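Local coordinates for nuclease-like protein (Chaetomium thermophilum, PDB 6GRC) that probably cleaves branched DNA, as a metal-dependent 5'-flap endonuclease and Holliday junction (crossover junction) resolvase of the XPG family, at residues D24-H29 / E445-L450; T59-F64 / I323-V328; L361-S366 / S383-E388; L392-E397 / F433-P438. All coordinates share one frame; numbering follows the deposited sequence.

How the interactions relate
The construct holds the N-terminal nuclease part and the Gen1-type C-terminal domain of a longer protein. Helix 318-339 connects the four contacts. Interaction 2 packs it on the nuclease domain; interactions 3 and 4, in the C-terminal domain, also pack on it, their centres about 18 and 15 Å from that of interaction 2. Ile-326 touches Pro-386, Pro-394 and Pro-435, and Ala-387 N lies 3.0 Å from Pro-435 O, a probable hydrogen bond joining interactions 3 and 4. Interaction 1 joins the nuclease domain directly to the C-terminal domain. All four lie away from the metal-binding acidic residues; interaction 2 comes nearest to the bound nucleic acid, about 9 Å between nearest atoms.

Interaction 1: D24-H29 / E445-L450; sequences DHLEQH and ETILKL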
# COMPACT_ATOMS: atom_id res chain seq x y z
N ASP A 24 4.07 10.14 -10.61
CA ASP A 24 2.94 10.92 -11.12
C ASP A 24 2.42 11.82 -9.99
O ASP A 24 2.21 13.02 -10.18
CB ASP A 24 1.82 10.03 -11.64
CG ASP A 24 2.17 9.34 -12.96
OD1 ASP A 24 3.16 9.72 -13.65
OD2 ASP A 24 1.43 8.41 -13.33
N HIS A 25 2.27 11.24 -8.81
CA HIS A 25 1.76 12.00 -7.66
C HIS A 25 2.71 13.11 -7.26
O HIS A 25 2.27 14.21 -6.94
CB HIS A 25 1.54 11.07 -6.47
CG HIS A 25 0.90 11.75 -5.31
ND1 HIS A 25 1.61 12.53 -4.42
CD2 HIS A 25 -0.38 11.77 -4.89
CE1 HIS A 25 0.79 13.01 -3.51
NE2 HIS A 25 -0.43 12.56 -3.77
N LEU A 26 4.01 12.82 -7.25
CA LEU A 26 5.01 13.83 -6.92
C LEU A 26 4.96 14.98 -7.92
O LEU A 26 5.11 16.14 -7.54
CB LEU A 26 6.41 13.21 -6.86
CG LEU A 26 7.59 14.15 -6.56
CD1 LEU A 26 7.37 14.88 -5.24
CD2 LEU A 26 8.90 13.38 -6.51
N GLU A 27 4.73 14.67 -9.19
CA GLU A 27 4.60 15.70 -10.22
C GLU A 27 3.32 16.54 -10.10
O GLU A 27 3.36 17.75 -10.26
CB GLU A 27 4.68 15.09 -11.61
CG GLU A 27 6.11 14.85 -12.06
CD GLU A 27 6.20 13.87 -13.20
OE1 GLU A 27 5.19 13.66 -13.90
OE2 GLU A 27 7.28 13.28 -13.40
N GLN A 28 2.19 15.90 -9.79
CA GLN A 28 0.91 16.60 -9.69
C GLN A 28 0.77 17.42 -8.42
O GLN A 28 0.40 18.59 -8.49
CB GLN A 28 -0.24 15.61 -9.80
CG GLN A 28 -0.23 14.90 -11.15
CD GLN A 28 -1.40 13.96 -11.32
OE1 GLN A 28 -2.55 14.30 -10.99
NE2 GLN A 28 -1.13 12.77 -11.87
N HIS A 29 1.06 16.82 -7.27
CA HIS A 29 0.85 17.49 -5.99
C HIS A 29 2.08 18.12 -5.35
O HIS A 29 1.95 18.71 -4.29
CB HIS A 29 0.22 16.53 -4.99
CG HIS A 29 -1.05 15.91 -5.47
ND1 HIS A 29 -1.07 14.78 -6.27
CD2 HIS A 29 -2.34 16.25 -5.26
CE1 HIS A 29 -2.33 14.46 -6.53
NE2 HIS A 29 -3.11 15.33 -5.93
N GLU A 445 14.06 10.79 -13.16
CA GLU A 445 14.49 12.09 -13.58
C GLU A 445 13.82 13.14 -12.75
O GLU A 445 14.43 14.11 -12.37
CB GLU A 445 14.14 12.27 -15.04
CG GLU A 445 14.28 13.67 -15.57
CD GLU A 445 13.89 13.76 -17.02
OE1 GLU A 445 12.70 13.70 -17.32
OE2 GLU A 445 14.77 13.90 -17.86
N THR A 446 12.56 12.95 -12.44
CA THR A 446 11.86 13.92 -11.66
C THR A 446 12.48 14.11 -10.31
O THR A 446 12.68 15.21 -9.88
CB THR A 446 10.41 13.55 -11.48
OG1 THR A 446 9.80 13.46 -12.75
CG2 THR A 446 9.74 14.60 -10.71
N ILE A 447 12.84 13.04 -9.64
CA ILE A 447 13.45 13.16 -8.34
C ILE A 447 14.79 13.83 -8.41
O ILE A 447 15.15 14.59 -7.55
CB ILE A 447 13.59 11.79 -7.66
CG1 ILE A 447 12.28 11.38 -7.06
CG2 ILE A 447 14.60 11.86 -6.55
CD1 ILE A 447 12.14 9.90 -6.86
N LEU A 448 15.54 13.54 -9.44
CA LEU A 448 16.83 14.14 -9.61
C LEU A 448 16.69 15.63 -9.88
O LEU A 448 17.49 16.40 -9.40
CB LEU A 448 17.57 13.47 -10.75
CG LEU A 448 17.94 12.03 -10.51
CD1 LEU A 448 18.47 11.41 -11.78
CD2 LEU A 448 18.95 11.92 -9.40
N LYS A 449 15.68 16.03 -10.62
CA LYS A 449 15.54 17.46 -10.91
C LYS A 449 15.29 18.27 -9.63
O LYS A 449 15.78 19.39 -9.49
CB LYS A 449 14.43 17.73 -11.95
CG LYS A 449 14.84 17.39 -13.37
CD LYS A 449 13.99 18.06 -14.45
CE LYS A 449 14.37 17.51 -15.82
NZ LYS A 449 13.98 18.35 -17.00
N LEU A 450 14.54 17.69 -8.69
CA LEU A 450 14.27 18.34 -7.41
C LEU A 450 15.50 18.39 -6.53
O LEU A 450 15.74 19.38 -5.84
CB LEU A 450 13.15 17.62 -6.66
CG LEU A 450 11.78 17.56 -7.35
CD1 LEU A 450 10.81 16.75 -6.51
CD2 LEU A 450 11.25 18.95 -7.62
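Thr-446 meets Glu-27 through its hydroxyl: OG1 donates a 2.6 Å hydrogen bond to Glu-27 OE2, arriving at the anti lone pair, the one turned away from OE1. Threonine suits this place because its two branches do different work. OG1 lies anti to the carbonyl carbon (chi1 -60°) and serves the carboxylate, while CG2 rests on the aliphatic stem of Glu-27, 3.9 Å from its CG. Glu-27 is exposed, but its chain runs out extended beyond CG and spans the gap. With an alanine here, Glu-27 OE2 would probably lose its mate across the helices and the carboxylate would be free to swing into solvent. One residue on, Ile-447 crosses Leu-26 at about a right angle, with CG1 4.0 Å from Leu-26 CD2. The contact is thus a helix pair joining two domains: helix 18-29 belongs to the XPG N-terminal nuclease domain, helix 445-451 to the C-terminal domain of Gen1-type resolvases, and the axes of segments 24-29 and 445-450 approach to 10.6 Å at 46°. Helix 318-339 adds to the apolar layer, Leu-339 touching both Leu-26 and Ile-447. A turn later, Leu-450 points toward helix 18-29 and meets Leu-26 tip to tip. Its CD1 sits 3.9 Å from Leu-26 CD2, the methyl that Ile-447 also touches, and faces CG and CD1 of that leucine as well, although Leu-450 itself is at the solvent-facing edge of the contact.

Interaction 2: T59-F64 / I323-V328; sequences TLFYRF and IKLIKV
Val-328 sets its CG1 methyl against both rings, Phe-61 and Tyr-62, and around these three residues two helices pack: helix 55-70 of the XPG nuclease domain and the long helix 318-339, the axes of segments 59-64 and 323-328 lying 12.3 Å apart at 41°. At so wide a spacing, large aromatics suit one side and a compact branched residue the other. Phe-61 comes from the direction opposite to Val-328 and offers its ring edge, CE2 lying 3.5 Å from Val-328 CG1. Its CG is turned anti to the backbone N (chi1 175°), which carries the ring across to Leu-325 as well, where CZ is 4.0 Å from Leu-325 CD1. Leu-306 and Thr-310 of helix 303-314 also touch this buried ring. Tyr-62 lies alongside, with Phe-61 CD2 over one of its faces, and crosses Val-328 at about a right angle; CE1 is 3.7 Å from Val-328 CG1, while Val-328 CG2 lies at the Tyr-62 ring edge, in its plane. A serine in place of Tyr-62 would probably open a gap beside Val-328 and take away the ring face that lies against Phe-61 CD2. Farther out, where a phenol can end in contact with a charged chain, the Tyr-62 hydroxyl OH rests 3.5 Å from the Lys-324 methylene CE.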
# COMPACT_ATOMS: atom_id res chain seq x y z
N THR A 59 13.33 -9.81 4.47
CA THR A 59 12.57 -9.42 3.28
C THR A 59 11.84 -8.11 3.55
O THR A 59 11.73 -7.24 2.67
CB THR A 59 11.57 -10.50 2.85
OG1 THR A 59 10.49 -10.53 3.77
CG2 THR A 59 12.22 -11.87 2.83
N LEU A 60 11.36 -7.94 4.78
CA LEU A 60 10.76 -6.67 5.20
C LEU A 60 11.80 -5.56 5.01
O LEU A 60 11.52 -4.51 4.48
CB LEU A 60 10.30 -6.75 6.66
CG LEU A 60 9.11 -5.93 7.14
CD1 LEU A 60 7.85 -6.33 6.40
CD2 LEU A 60 8.90 -6.10 8.65
N PHE A 61 13.03 -5.85 5.42
CA PHE A 61 14.14 -4.90 5.28
C PHE A 61 14.31 -4.44 3.82
O PHE A 61 14.44 -3.24 3.55
CB PHE A 61 15.43 -5.54 5.82
CG PHE A 61 16.66 -4.71 5.61
CD1 PHE A 61 17.03 -3.76 6.54
CD2 PHE A 61 17.43 -4.87 4.49
CE1 PHE A 61 18.14 -2.98 6.36
CE2 PHE A 61 18.55 -4.09 4.30
CZ PHE A 61 18.90 -3.14 5.23
N TYR A 62 14.30 -5.39 2.89
CA TYR A 62 14.52 -5.10 1.48
C TYR A 62 13.33 -4.32 0.86
O TYR A 62 13.52 -3.41 0.05
CB TYR A 62 14.84 -6.38 0.71
CG TYR A 62 16.23 -6.92 0.95
CD1 TYR A 62 17.36 -6.13 0.72
CD2 TYR A 62 16.44 -8.23 1.40
CE1 TYR A 62 18.64 -6.61 0.91
CE2 TYR A 62 17.72 -8.74 1.61
CZ TYR A 62 18.82 -7.92 1.35
OH TYR A 62 20.11 -8.38 1.55
N ARG A 63 12.11 -4.64 1.29
CA ARG A 63 10.93 -3.89 0.89
C ARG A 63 11.02 -2.44 1.37
O ARG A 63 10.64 -1.50 0.65
CB ARG A 63 9.65 -4.54 1.45
CG ARG A 63 9.36 -5.95 0.96
CD ARG A 63 8.91 -5.95 -0.48
NE ARG A 63 8.62 -7.30 -0.97
CZ ARG A 63 7.51 -7.67 -1.61
NH1 ARG A 63 6.51 -6.80 -1.84
NH2 ARG A 63 7.38 -8.92 -2.03
N PHE A 64 11.53 -2.25 2.58
CA PHE A 64 11.73 -0.90 3.11
C PHE A 64 12.77 -0.15 2.27
O PHE A 64 12.62 1.02 2.01
CB PHE A 64 12.15 -0.95 4.58
CG PHE A 64 11.05 -1.34 5.53
CD1 PHE A 64 9.84 -1.85 5.07
CD2 PHE A 64 11.25 -1.24 6.90
CE1 PHE A 64 8.83 -2.20 5.96
CE2 PHE A 64 10.26 -1.60 7.80
CZ PHE A 64 9.04 -2.08 7.33
N ILE A 323 29.98 -3.61 4.72
CA ILE A 323 29.97 -3.43 3.27
C ILE A 323 28.64 -3.88 2.65
O ILE A 323 28.15 -3.26 1.70
CB ILE A 323 31.16 -4.15 2.60
CG1 ILE A 323 32.47 -3.45 2.98
CG2 ILE A 323 31.00 -4.19 1.09
CD1 ILE A 323 33.73 -4.24 2.68
N LYS A 324 28.06 -4.96 3.17
CA LYS A 324 26.78 -5.41 2.69
C LYS A 324 25.67 -4.39 2.99
O LYS A 324 24.85 -4.08 2.12
CB LYS A 324 26.42 -6.79 3.22
CG LYS A 324 24.99 -7.18 2.86
CD LYS A 324 24.87 -8.60 2.35
CE LYS A 324 23.55 -8.78 1.61
NZ LYS A 324 23.61 -9.99 0.74
N LEU A 325 25.65 -3.85 4.20
CA LEU A 325 24.66 -2.81 4.51
C LEU A 325 24.77 -1.65 3.53
O LEU A 325 23.78 -1.21 2.98
CB LEU A 325 24.81 -2.32 5.96
CG LEU A 325 23.88 -1.19 6.42
CD1 LEU A 325 22.42 -1.50 6.15
CD2 LEU A 325 24.09 -0.91 7.89
N ILE A 326 26.00 -1.18 3.31
CA ILE A 326 26.30 -0.05 2.42
C ILE A 326 25.80 -0.23 0.99
O ILE A 326 25.17 0.67 0.45
CB ILE A 326 27.82 0.18 2.35
CG1 ILE A 326 28.33 0.76 3.67
CG2 ILE A 326 28.20 1.11 1.21
CD1 ILE A 326 29.79 0.45 3.93
N LYS A 327 26.11 -1.38 0.39
CA LYS A 327 25.72 -1.70 -1.00
C LYS A 327 24.21 -1.69 -1.18
O LYS A 327 23.67 -1.06 -2.10
CB LYS A 327 26.22 -3.10 -1.36
CG LYS A 327 25.94 -3.54 -2.80
CD LYS A 327 26.32 -5.01 -2.97
CE LYS A 327 26.62 -5.39 -4.42
NZ LYS A 327 25.39 -5.52 -5.24
N VAL A 328 23.55 -2.41 -0.28
CA VAL A 328 22.10 -2.53 -0.24
C VAL A 328 21.39 -1.21 0.03
O VAL A 328 20.35 -0.93 -0.57
CB VAL A 328 21.72 -3.58 0.83
CG1 VAL A 328 20.31 -3.39 1.35
CG2 VAL A 328 21.91 -4.99 0.27

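Interaction 3: L361-S366 / S383-E388; sequences LVKGIS and SFIPAE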
# COMPACT_ATOMS: atom_id res chain seq x y z
N LEU A 361 26.03 14.03 -3.36
CA LEU A 361 25.02 13.00 -3.63
C LEU A 361 25.31 12.29 -4.96
O LEU A 361 25.38 11.06 -5.01
CB LEU A 361 23.60 13.58 -3.68
CG LEU A 361 22.97 14.14 -2.40
CD1 LEU A 361 21.49 14.44 -2.66
CD2 LEU A 361 23.11 13.22 -1.20
N VAL A 362 25.45 13.06 -6.04
CA VAL A 362 25.57 12.51 -7.39
C VAL A 362 26.86 12.98 -8.05
O VAL A 362 27.09 14.17 -8.19
CB VAL A 362 24.35 12.92 -8.25
CG1 VAL A 362 24.54 12.50 -9.70
CG2 VAL A 362 23.07 12.32 -7.68
N LYS A 363 27.69 12.03 -8.45
CA LYS A 363 28.97 12.31 -9.12
C LYS A 363 28.82 12.65 -10.60
O LYS A 363 29.63 13.38 -11.14
CB LYS A 363 29.93 11.12 -8.97
CG LYS A 363 31.01 11.31 -7.92
CD LYS A 363 30.45 11.48 -6.52
CE LYS A 363 31.52 12.01 -5.57
NZ LYS A 363 30.96 12.48 -4.27
N GLY A 364 27.79 12.11 -11.23
CA GLY A 364 27.57 12.28 -12.66
C GLY A 364 26.39 11.47 -13.20
O GLY A 364 25.85 10.60 -12.52
N ILE A 365 26.02 11.77 -14.44
CA ILE A 365 24.90 11.13 -15.14
C ILE A 365 25.45 10.65 -16.48
O ILE A 365 26.36 11.27 -17.02
CB ILE A 365 23.73 12.12 -15.35
CG1 ILE A 365 23.30 12.70 -13.99
CG2 ILE A 365 22.56 11.46 -16.07
CD1 ILE A 365 22.05 13.56 -14.01
N SER A 366 24.93 9.55 -17.00
CA SER A 366 25.53 8.90 -18.18
C SER A 366 24.52 8.40 -19.22
O SER A 366 24.93 7.94 -20.28
CB SER A 366 26.43 7.73 -17.72
OG SER A 366 25.84 6.97 -16.66
N SER A 383 25.70 8.19 -11.05
CA SER A 383 26.83 7.60 -10.33
C SER A 383 26.98 8.24 -8.94
O SER A 383 26.64 9.41 -8.75
CB SER A 383 28.11 7.73 -11.15
OG SER A 383 28.69 9.00 -10.96
N PHE A 384 27.48 7.46 -7.98
CA PHE A 384 27.64 7.91 -6.60
C PHE A 384 28.65 7.02 -5.85
O PHE A 384 29.02 5.94 -6.34
CB PHE A 384 26.29 7.87 -5.88
CG PHE A 384 25.66 6.50 -5.88
CD1 PHE A 384 25.01 6.02 -7.00
CD2 PHE A 384 25.76 5.68 -4.77
CE1 PHE A 384 24.45 4.76 -7.01
CE2 PHE A 384 25.21 4.41 -4.77
CZ PHE A 384 24.55 3.95 -5.90
N ILE A 385 29.12 7.47 -4.69
CA ILE A 385 30.05 6.67 -3.89
C ILE A 385 29.31 6.11 -2.67
O ILE A 385 29.02 6.85 -1.73
CB ILE A 385 31.31 7.48 -3.50
CG1 ILE A 385 32.02 7.96 -4.77
CG2 ILE A 385 32.27 6.63 -2.67
CD1 ILE A 385 33.47 8.37 -4.59
N PRO A 386 28.99 4.80 -2.68
CA PRO A 386 28.12 4.24 -1.64
C PRO A 386 28.54 4.53 -0.20
O PRO A 386 27.75 5.06 0.58
CB PRO A 386 28.15 2.74 -1.93
CG PRO A 386 28.41 2.65 -3.40
CD PRO A 386 29.32 3.80 -3.71
N ALA A 387 29.79 4.20 0.13
CA ALA A 387 30.33 4.39 1.49
C ALA A 387 30.30 5.85 1.91
O ALA A 387 29.96 6.18 3.04
CB ALA A 387 31.76 3.85 1.59
N GLU A 388 30.66 6.72 0.98
CA GLU A 388 30.62 8.17 1.20
C GLU A 388 29.22 8.64 1.52
O GLU A 388 29.00 9.43 2.43
CB GLU A 388 31.11 8.87 -0.06
CG GLU A 388 31.37 10.35 0.08
CD GLU A 388 31.94 10.93 -1.20
OE1 GLU A 388 33.01 10.46 -1.65
OE2 GLU A 388 31.31 11.85 -1.76
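Lys-363 NZ has two partners, the carboxylate of Glu-388 and the backbone carbonyl O of Ser-359. The salt bridge is short: NZ stands 2.6 Å from Glu-388 OE2, on the syn side of that oxygen and 24° out of the carboxylate plane. The two chains come from opposite directions. Glu-388 runs extended from the first turn of helix 386-390, whereas Lys-363 bends at chi2 (63°), bringing its CE over Ile-385 CG1 at 4.2 Å. A long flexible lysine suits this exposed position, since its methylenes can cover an isoleucine while its charge goes on to the acid. Beside this bridge the backbones are tied together. Lys-363 N donates to Ser-383 O at 2.8 Å, coming from above the carbonyl plane, and Ser-383 N returns a bond of 2.8 Å to Gly-364 O. The same Ser-383 O takes a CA-H...O contact from Val-362. Gly-364 is stretched to phi 175°, a value most easily reached without a CB. Ser-383, small and polar, tucks OG against Lys-363 CB at 3.2 Å. Leu-361 O then approaches Phe-384 CB; the ring of Phe-384 packs on Ala-330 of helix 318-339. These bonds close the open end of the hairpin formed by strands 364-371 and 377-384, and with strand 439-444 completing a three-stranded antiparallel sheet, the arrangement is consistent with the chromodomain fold of Gen1-type resolvases.

Interaction 4: L392-E397 / F433-P438; sequences LDPGQE and FDPWQP
Pro-394 and Pro-435 pass side by side, pointing opposite ways, their CG atoms 4.1 Å apart, and Trp-436 closes the side of the pair. Two rigid rings suit such a spot, giving apolar surface with little freedom to lose. The indole lies obliquely to Pro-394, whose CD is 4.2 Å from Trp-436 NE1. Along its benzo edge the indole meets Asp-393: OD1 comes to 3.8 Å from Trp-436 CZ2, near the ring plane, with carboxylate and indole planes 65° apart. The positive rim of the ring would be expected to welcome that oxygen, although no hydrogen bond forms. A chi1 of 180° swings the Asp-393 carboxylate away from its own backbone N and over to the ring. Both segments belong to the C-terminal domain of the Gen1 family, on the long connection between helix 386-390 and strand 439-444, so this is loop-on-loop packing in a fold that is probably chromodomain-like, as in relatives. What places the indole is a type I turn from Asp-434 to Gln-437, within which Asp-434 makes an Asx turn. Its OD1 accepts from Trp-436 N at 3.0 Å with an angle of 164°, the nitrogen lying above the carboxylate plane. On the other loop a 3-10 turn sets the proline, Gln-396 N donating to Asp-393 O at 3.2 Å and Glu-397 N to Pro-394 O at the same distance. Farther out, Ile-323 and Ile-326 of helix 318-339 pack on Pro-394, and Arg-319 NE holds Pro-394 O. Ala-387 backs both Pro-435 and Trp-436.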
# COMPACT_ATOMS: atom_id res chain seq x y z
N LEU A 392 29.49 5.24 6.51
CA LEU A 392 30.07 4.18 7.32
C LEU A 392 31.41 3.82 6.74
O LEU A 392 31.55 3.68 5.52
CB LEU A 392 29.17 2.93 7.37
CG LEU A 392 28.10 2.83 8.47
CD1 LEU A 392 27.45 1.46 8.40
CD2 LEU A 392 28.67 3.10 9.85
N ASP A 393 32.39 3.66 7.62
CA ASP A 393 33.73 3.30 7.21
C ASP A 393 33.93 1.82 7.56
O ASP A 393 34.05 1.47 8.73
CB ASP A 393 34.75 4.18 7.94
CG ASP A 393 36.18 3.84 7.57
OD1 ASP A 393 36.45 3.53 6.38
OD2 ASP A 393 37.04 3.89 8.48
N PRO A 394 33.95 0.95 6.53
CA PRO A 394 34.16 -0.48 6.80
C PRO A 394 35.46 -0.82 7.53
O PRO A 394 35.54 -1.87 8.16
CB PRO A 394 34.14 -1.11 5.40
CG PRO A 394 33.37 -0.16 4.56
CD PRO A 394 33.66 1.21 5.12
N GLY A 395 36.47 0.06 7.42
CA GLY A 395 37.77 -0.13 8.09
C GLY A 395 37.76 -0.12 9.62
O GLY A 395 38.62 -0.74 10.25
N GLN A 396 36.79 0.58 10.22
CA GLN A 396 36.63 0.57 11.68
C GLN A 396 36.02 -0.75 12.20
O GLN A 396 35.70 -0.86 13.40
CB GLN A 396 35.77 1.76 12.14
CG GLN A 396 36.46 3.11 12.02
CD GLN A 396 35.63 4.25 12.59
OE1 GLN A 396 35.64 4.50 13.80
NE2 GLN A 396 34.90 4.95 11.72
N GLU A 397 35.83 -1.72 11.31
CA GLU A 397 35.32 -3.03 11.67
C GLU A 397 36.34 -4.10 11.29
O GLU A 397 37.04 -3.96 10.29
CB GLU A 397 33.99 -3.31 10.97
CG GLU A 397 32.96 -2.20 11.12
CD GLU A 397 31.55 -2.70 11.36
OE1 GLU A 397 31.34 -3.93 11.49
OE2 GLU A 397 30.62 -1.85 11.43
N PHE A 433 32.91 -6.23 -4.58
CA PHE A 433 32.33 -4.89 -4.44
C PHE A 433 33.15 -4.00 -3.49
O PHE A 433 33.33 -4.32 -2.32
CB PHE A 433 30.88 -5.01 -3.95
CG PHE A 433 30.22 -3.69 -3.67
CD1 PHE A 433 29.68 -2.94 -4.71
CD2 PHE A 433 30.12 -3.21 -2.37
CE1 PHE A 433 29.06 -1.72 -4.45
CE2 PHE A 433 29.52 -1.99 -2.11
CZ PHE A 433 28.98 -1.25 -3.15
N ASP A 434 33.63 -2.88 -4.03
CA ASP A 434 34.34 -1.85 -3.26
C ASP A 434 33.37 -0.68 -3.06
O ASP A 434 32.99 -0.04 -4.03
CB ASP A 434 35.58 -1.39 -4.03
CG ASP A 434 36.41 -0.34 -3.29
OD1 ASP A 434 36.00 0.17 -2.22
OD2 ASP A 434 37.51 -0.03 -3.79
N PRO A 435 32.99 -0.39 -1.80
CA PRO A 435 32.07 0.74 -1.55
C PRO A 435 32.64 2.16 -1.79
O PRO A 435 31.87 3.13 -1.74
CB PRO A 435 31.68 0.55 -0.08
CG PRO A 435 32.77 -0.26 0.51
CD PRO A 435 33.23 -1.18 -0.58
N TRP A 436 33.94 2.28 -2.04
CA TRP A 436 34.58 3.57 -2.35
C TRP A 436 34.73 3.86 -3.85
O TRP A 436 35.02 5.00 -4.24
CB TRP A 436 35.95 3.64 -1.69
CG TRP A 436 35.84 3.58 -0.22
CD1 TRP A 436 36.10 2.50 0.58
CD2 TRP A 436 35.42 4.64 0.65
NE1 TRP A 436 35.87 2.83 1.90
CE2 TRP A 436 35.45 4.14 1.97
CE3 TRP A 436 35.03 5.97 0.43
CZ2 TRP A 436 35.11 4.92 3.07
CZ3 TRP A 436 34.68 6.75 1.53
CH2 TRP A 436 34.72 6.22 2.84
N GLN A 437 34.57 2.83 -4.68
CA GLN A 437 34.38 3.01 -6.12
C GLN A 437 33.00 3.60 -6.40
O GLN A 437 32.08 3.47 -5.57
CB GLN A 437 34.50 1.67 -6.87
CG GLN A 437 35.91 1.10 -6.97
CD GLN A 437 36.85 1.98 -7.76
OE1 GLN A 437 37.91 2.38 -7.26
NE2 GLN A 437 36.48 2.29 -9.00
N PRO A 438 32.84 4.25 -7.56
CA PRO A 438 31.52 4.69 -7.97
C PRO A 438 30.61 3.51 -8.30
O PRO A 438 31.05 2.54 -8.93
CB PRO A 438 31.79 5.51 -9.24
CG PRO A 438 33.09 4.99 -9.75
CD PRO A 438 33.87 4.68 -8.52